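PDB 5VEO: ectonucleotide pyrophosphatase/phosphodiesterase family member 5 from Mus musculus, which probably hydrolyses phosphodiester or pyrophosphate bonds of nucleotides as a zinc-dependent ectoenzyme of the alkaline phosphatase superfamily, with a restricted capacity to hydrolyse nucleotides. Local coordinates for residues V53-A58 and L249-P254; D151-I156 and G202-M207. The protein carries 1 engineered substitution. All blocks are in the same frame, centred on the assembly; numbering follows the deposited sequence.

Contact 1. Residues V53-A58 and L249-P254. Engineered in segment 53-58: A58 (natural residue Thr). With AMP (adenosine monophosphate), chain Q.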
loop_
_atom_site.group_PDB
_atom_site.type_symbol
_atom_site.label_atom_id
_atom_site.label_comp_id
_atom_site.label_asym_id
_atom_site.label_seq_id
_atom_site.Cartn_x
_atom_site.Cartn_y
_atom_site.Cartn_z
ATOM N N VAL A 53 -4.252 -5.973 1.744
ATOM C CA VAL A 53 -3.781 -6.765 2.874
ATOM C C VAL A 53 -3.803 -5.960 4.167
ATOM O O VAL A 53 -3.650 -4.726 4.203
ATOM C CB VAL A 53 -2.376 -7.382 2.668
ATOM C CG1 VAL A 53 -2.361 -8.294 1.460
ATOM C CG2 VAL A 53 -1.293 -6.357 2.601
ATOM N N PHE A 54 -3.948 -6.709 5.255
ATOM C CA PHE A 54 -3.881 -6.177 6.607
ATOM C C PHE A 54 -2.436 -6.092 7.061
ATOM O O PHE A 54 -1.668 -7.036 6.810
ATOM C CB PHE A 54 -4.674 -7.098 7.527
ATOM C CG PHE A 54 -4.895 -6.576 8.911
ATOM C CD1 PHE A 54 -5.893 -5.647 9.179
ATOM C CD2 PHE A 54 -4.148 -7.064 9.968
ATOM C CE1 PHE A 54 -6.120 -5.203 10.474
ATOM C CE2 PHE A 54 -4.385 -6.628 11.263
ATOM C CZ PHE A 54 -5.360 -5.695 11.511
ATOM N N ILE A 55 -2.020 -5.021 7.741
ATOM C CA ILE A 55 -2.795 -3.805 7.971
ATOM C C ILE A 55 -2.814 -2.941 6.717
ATOM O O ILE A 55 -1.886 -2.947 5.917
ATOM C CB ILE A 55 -2.239 -3.010 9.181
ATOM C CG1 ILE A 55 -0.853 -2.424 8.895
ATOM C CG2 ILE A 55 -2.216 -3.886 10.418
ATOM C CD1 ILE A 55 -0.312 -1.567 10.021
ATOM N N THR A 56 -3.880 -2.154 6.567
ATOM C CA THR A 56 -4.141 -1.459 5.313
ATOM C C THR A 56 -3.451 -0.090 5.300
ATOM O O THR A 56 -4.084 0.982 5.203
ATOM C CB THR A 56 -5.651 -1.364 5.062
ATOM O OG1 THR A 56 -6.325 -0.771 6.184
ATOM C CG2 THR A 56 -6.257 -2.736 4.774
ATOM N N LYS A 57 -2.111 -0.155 5.383
ATOM C CA LYS A 57 -1.200 0.986 5.322
ATOM C C LYS A 57 -0.249 0.845 4.134
ATOM O O LYS A 57 -0.163 -0.207 3.487
ATOM C CB LYS A 57 -0.402 1.126 6.636
ATOM C CG LYS A 57 -1.258 1.269 7.896
ATOM C CD LYS A 57 -1.386 2.658 8.303
ATOM C CE LYS A 57 -1.993 2.906 9.656
ATOM N NZ LYS A 57 -2.487 4.338 9.605
ATOM N N ALA A 58 0.513 1.906 3.855
ATOM C CA ALA A 58 1.336 1.968 2.645
ATOM C C ALA A 58 2.401 0.879 2.577
ATOM O O ALA A 58 2.566 0.233 1.536
ATOM C CB ALA A 58 1.999 3.340 2.539
ATOM N N LEU A 249 4.243 1.545 22.933
ATOM C CA LEU A 249 3.332 1.585 21.796
ATOM C C LEU A 249 4.189 1.663 20.537
ATOM O O LEU A 249 4.792 2.694 20.242
ATOM C CB LEU A 249 2.378 2.768 21.933
ATOM C CG LEU A 249 1.189 2.857 20.990
ATOM C CD1 LEU A 249 0.321 1.598 21.017
ATOM C CD2 LEU A 249 0.370 4.095 21.367
ATOM N N ILE A 250 4.266 0.544 19.814
ATOM C CA ILE A 250 5.111 0.435 18.628
ATOM C C ILE A 250 4.467 1.117 17.423
ATOM O O ILE A 250 5.161 1.715 16.588
ATOM C CB ILE A 250 5.395 -1.054 18.357
ATOM C CG1 ILE A 250 6.052 -1.718 19.570
ATOM C CG2 ILE A 250 6.257 -1.230 17.114
ATOM C CD1 ILE A 250 7.297 -1.054 20.017
ATOM N N ASP A 251 3.150 0.993 17.295
ATOM C CA ASP A 251 2.350 1.611 16.243
ATOM C C ASP A 251 1.038 2.035 16.892
ATOM O O ASP A 251 0.540 1.326 17.772
ATOM C CB ASP A 251 2.127 0.625 15.093
ATOM C CG ASP A 251 1.655 1.296 13.811
ATOM O OD1 ASP A 251 1.809 2.542 13.671
ATOM O OD2 ASP A 251 1.165 0.551 12.924
ATOM N N HIS A 252 0.484 3.194 16.501
ATOM C CA HIS A 252 -0.586 3.819 17.312
ATOM C C HIS A 252 -2.021 3.502 16.878
ATOM O O HIS A 252 -2.801 2.932 17.648
ATOM C CB HIS A 252 -0.392 5.341 17.366
ATOM C CG HIS A 252 0.755 5.784 18.232
ATOM N ND1 HIS A 252 0.631 6.769 19.191
ATOM C CD2 HIS A 252 2.050 5.384 18.275
ATOM C CE1 HIS A 252 1.799 6.958 19.783
ATOM N NE2 HIS A 252 2.678 6.128 19.248
ATOM N N SER A 253 -2.422 3.958 15.701
ATOM C CA SER A 253 -3.843 3.882 15.303
ATOM C C SER A 253 -3.930 3.602 13.819
ATOM O O SER A 253 -3.154 4.159 13.047
ATOM C CB SER A 253 -4.589 5.176 15.636
ATOM O OG SER A 253 -5.999 5.039 15.478
ATOM N N PRO A 254 -4.902 2.775 13.399
ATOM C CA PRO A 254 -5.971 2.125 14.164
ATOM C C PRO A 254 -5.636 0.708 14.616
ATOM O O PRO A 254 -6.496 0.012 15.173
ATOM C CB PRO A 254 -7.121 2.114 13.174
ATOM C CG PRO A 254 -6.438 1.881 11.856
ATOM C CD PRO A 254 -5.136 2.641 11.944
HETATM P P AMP Q . 0.318 5.744 4.456
HETATM O O1P AMP Q . 0.412 4.457 5.220
HETATM O O2P AMP Q . -0.412 6.828 5.258
HETATM O O3P AMP Q . -0.309 5.578 3.074
HETATM O "O5'" AMP Q . 1.801 6.290 4.197
HETATM C "C5'" AMP Q . 2.033 7.166 3.084
HETATM C "C4'" AMP Q . 3.074 8.218 3.350
HETATM O "O4'" AMP Q . 4.355 7.606 3.304
HETATM C "C3'" AMP Q . 3.110 9.315 2.284
HETATM O "O3'" AMP Q . 2.576 10.518 2.792
HETATM C "C2'" AMP Q . 4.596 9.495 1.954
HETATM O "O2'" AMP Q . 5.065 10.813 2.027
HETATM C "C1'" AMP Q . 5.288 8.599 2.961
HETATM N N9 AMP Q . 6.469 7.954 2.430
HETATM C C8 AMP Q . 6.539 7.059 1.430
HETATM N N7 AMP Q . 7.827 6.675 1.250
HETATM C C5 AMP Q . 8.561 7.351 2.173
HETATM C C6 AMP Q . 9.984 7.425 2.561
HETATM N N6 AMP Q . 10.897 6.684 1.905
HETATM N N1 AMP Q . 10.335 8.240 3.570
HETATM C C2 AMP Q . 9.446 8.989 4.247
HETATM N N3 AMP Q . 8.132 8.976 3.967
HETATM C C4 AMP Q . 7.665 8.192 2.942
HETATM O O HOH W 1 -2.302 6.518 11.912
#
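The end of the K57 chain reaches the ring of P254, its CE 3.9 Å from P254 CD, while NZ is bound to the other loop through a water. That water accepts from K57 NZ at 3.2 Å and donates to S253 O at 2.8 Å, bridging an ammonium and a carbonyl whose direct separation, NZ to O, is 3.5 Å. Beside it, I55 CD1 comes 3.9 Å from D251 OD2, a plain van der Waals touch. The chain of K57 sets out beside its own backbone N and bends at chi2 (-98°), which lets a long, flexible side chain span the gap; NZ also binds H325 O. Cut back to alanine, this position is likely to leave the bridging water and H325 O without their ammonium partner and to open a gap beside the proline ring. A cis peptide bond precedes both I55 and P254, and proline is the residue that most readily accepts one. Next door, the backbone N of A58, engineered in place of threonine, donates to AMP O1P at 2.9 Å (162°), so the start of helix 58-67 holds the phosphate. T56, centre of an inverse gamma turn, accepts at its O from ND1 of zinc ligand H325. Segment 53-58 leads from strand 45-51 of the large sheet into helix 58-67, with K57 at the N-cap; segment 249-254 connects strands 247-249 and 255-260 of the four-stranded antiparallel sheet.

Contact 2. Residues D151-I156 and G202-M207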
loop_
_atom_site.group_PDB
_atom_site.type_symbol
_atom_site.label_atom_id
_atom_site.label_comp_id
_atom_site.label_asym_id
_atom_site.label_seq_id
_atom_site.Cartn_x
_atom_site.Cartn_y
_atom_site.Cartn_z
ATOM N N ASP A 151 7.814 15.709 -12.822
ATOM C CA ASP A 151 9.211 15.277 -12.862
ATOM C C ASP A 151 9.327 13.766 -12.689
ATOM O O ASP A 151 10.201 13.128 -13.292
ATOM C CB ASP A 151 10.013 16.010 -11.791
ATOM C CG ASP A 151 10.401 17.420 -12.218
ATOM O OD1 ASP A 151 10.289 17.721 -13.418
ATOM O OD2 ASP A 151 10.828 18.224 -11.360
ATOM N N ARG A 152 8.469 13.177 -11.844
ATOM C CA ARG A 152 8.465 11.726 -11.698
ATOM C C ARG A 152 8.086 11.056 -13.006
ATOM O O ARG A 152 8.724 10.080 -13.420
ATOM C CB ARG A 152 7.501 11.306 -10.580
ATOM C CG ARG A 152 7.906 11.840 -9.235
ATOM C CD ARG A 152 6.909 11.475 -8.123
ATOM N NE ARG A 152 6.988 12.434 -7.022
ATOM C CZ ARG A 152 6.579 12.203 -5.769
ATOM N NH1 ARG A 152 6.097 11.022 -5.409
ATOM N NH2 ARG A 152 6.692 13.153 -4.851
ATOM N N VAL A 153 7.049 11.575 -13.675
ATOM C CA VAL A 153 6.643 11.051 -14.976
ATOM C C VAL A 153 7.784 11.179 -15.978
ATOM O O VAL A 153 8.056 10.256 -16.760
ATOM C CB VAL A 153 5.385 11.781 -15.461
ATOM C CG1 VAL A 153 5.089 11.470 -16.915
ATOM C CG2 VAL A 153 4.209 11.369 -14.581
ATOM N N ALA A 154 8.453 12.331 -15.979
ATOM C CA ALA A 154 9.531 12.553 -16.939
ATOM C C ALA A 154 10.606 11.486 -16.813
ATOM O O ALA A 154 11.097 10.963 -17.823
ATOM C CB ALA A 154 10.123 13.947 -16.748
ATOM N N LYS A 155 10.984 11.142 -15.581
ATOM C CA LYS A 155 11.995 10.108 -15.389
ATOM C C LYS A 155 11.505 8.755 -15.888
ATOM O O LYS A 155 12.241 8.018 -16.554
ATOM C CB LYS A 155 12.386 10.033 -13.918
ATOM C CG LYS A 155 13.168 11.238 -13.455
ATOM C CD LYS A 155 14.566 11.198 -14.115
ATOM C CE LYS A 155 15.312 12.509 -14.135
ATOM N NZ LYS A 155 16.452 12.340 -15.104
ATOM N N ILE A 156 10.260 8.395 -15.551
ATOM C CA ILE A 156 9.704 7.135 -16.026
ATOM C C ILE A 156 9.768 7.053 -17.551
ATOM O O ILE A 156 10.147 6.019 -18.114
ATOM C CB ILE A 156 8.257 6.978 -15.509
ATOM C CG1 ILE A 156 8.275 6.727 -13.998
ATOM C CG2 ILE A 156 7.513 5.890 -16.284
ATOM C CD1 ILE A 156 8.732 5.343 -13.571
ATOM N N GLY A 202 -4.255 12.157 -16.578
ATOM C CA GLY A 202 -4.323 12.651 -17.949
ATOM C C GLY A 202 -2.978 13.122 -18.475
ATOM O O GLY A 202 -2.632 12.873 -19.633
ATOM N N TYR A 203 -2.201 13.794 -17.627
ATOM C CA TYR A 203 -0.847 14.195 -17.990
ATOM C C TYR A 203 0.022 12.985 -18.331
ATOM O O TYR A 203 0.753 12.978 -19.332
ATOM C CB TYR A 203 -0.239 14.990 -16.836
ATOM C CG TYR A 203 1.153 15.480 -17.112
ATOM C CD1 TYR A 203 1.362 16.691 -17.758
ATOM C CD2 TYR A 203 2.262 14.733 -16.745
ATOM C CE1 TYR A 203 2.634 17.155 -18.006
ATOM C CE2 TYR A 203 3.557 15.194 -17.000
ATOM C CZ TYR A 203 3.726 16.398 -17.637
ATOM O OH TYR A 203 4.986 16.864 -17.897
ATOM N N LEU A 204 -0.041 11.948 -17.500
ATOM C CA LEU A 204 0.715 10.729 -17.762
ATOM C C LEU A 204 0.300 10.102 -19.089
ATOM O O LEU A 204 1.146 9.696 -19.893
ATOM C CB LEU A 204 0.513 9.741 -16.607
ATOM C CG LEU A 204 1.118 8.349 -16.808
ATOM C CD1 LEU A 204 2.637 8.416 -17.036
ATOM C CD2 LEU A 204 0.780 7.449 -15.630
ATOM N N ILE A 205 -1.004 10.012 -19.331
ATOM C CA ILE A 205 -1.486 9.456 -20.590
ATOM C C ILE A 205 -0.929 10.251 -21.762
ATOM O O ILE A 205 -0.431 9.683 -22.735
ATOM C CB ILE A 205 -3.019 9.440 -20.612
ATOM C CG1 ILE A 205 -3.542 8.485 -19.549
ATOM C CG2 ILE A 205 -3.529 9.062 -22.008
ATOM C CD1 ILE A 205 -5.040 8.620 -19.340
ATOM N N LYS A 206 -1.031 11.578 -21.687
ATOM C CA LYS A 206 -0.533 12.440 -22.758
ATOM C C LYS A 206 0.953 12.206 -23.004
ATOM O O LYS A 206 1.401 12.129 -24.158
ATOM C CB LYS A 206 -0.801 13.902 -22.390
ATOM C CG LYS A 206 -0.422 14.940 -23.429
ATOM C CD LYS A 206 -0.708 16.379 -22.912
ATOM C CE LYS A 206 0.394 16.905 -21.966
ATOM N NZ LYS A 206 0.273 18.348 -21.526
ATOM N N MET A 207 1.738 12.070 -21.934
ATOM C CA MET A 207 3.173 11.870 -22.105
ATOM C C MET A 207 3.503 10.483 -22.643
ATOM O O MET A 207 4.460 10.335 -23.416
ATOM C CB MET A 207 3.894 12.117 -20.783
ATOM C CG MET A 207 3.813 13.547 -20.352
ATOM S SD MET A 207 4.692 14.579 -21.539
ATOM C CE MET A 207 3.844 16.127 -21.372
#
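V153 points its CG1 methyl among Y203, L204 and M207. The methyl is 3.9 Å from L204 CD1, 4.0 Å from Y203 CE2 and 4.1 Å from M207 CB, so a single branch makes the closest approach to all three. With CG1 anti to the backbone N (chi1 169°), it projects at the neighbouring helix, while CG2 keeps to the L204 side, 4.1 Å from L204 CD1. A beta-branched valine suits the place: it is short and stiff, and bridges segment axes 10.6 Å apart at closest approach. L204 is the deeper partner, buried with V153 against L171 of strand 168-173. The other side is nearer solvent: Y203 and M207 are partly exposed, the tyrosine meets the valine obliquely, and M207 lays CG over one face of the tyrosine ring, 3.7 Å above its plane and toward the rim. Beyond its CB, the methionine turns away from 151-156, as does the charged D151, which suits the outer flank of its helix. R152 turns instead to the sheet side, paired with E174. The axes of the two segments run in the same general direction, crossing at -27°. Both segments pack on one face of the large mixed sheet, where I156 touches L17 and L204 touches V19 of strand 16-21, an alpha/beta layering of the kind found throughout the alkaline phosphatase superfamily.

Overall arrangement
From the N terminus, the chain passes through strands 16-21 and 45-51 of the large sheet before reaching 53-58, the first half of contact 1. Nearly two hundred residues follow before 249-254 closes that loop. Within it lies contact 2, which joins helix 149-160 to helix 190-210 across only 45 residues, a span that includes strand 168-173; the two contacts are therefore nested and do not cross. They sit on opposite sides of the chain's centre, with centres 31 Å apart. Contact 1 ties the nucleotide-binding loop to the small antiparallel sheet, whereas contact 2 joins neighbouring helices in the layer covering the large sheet.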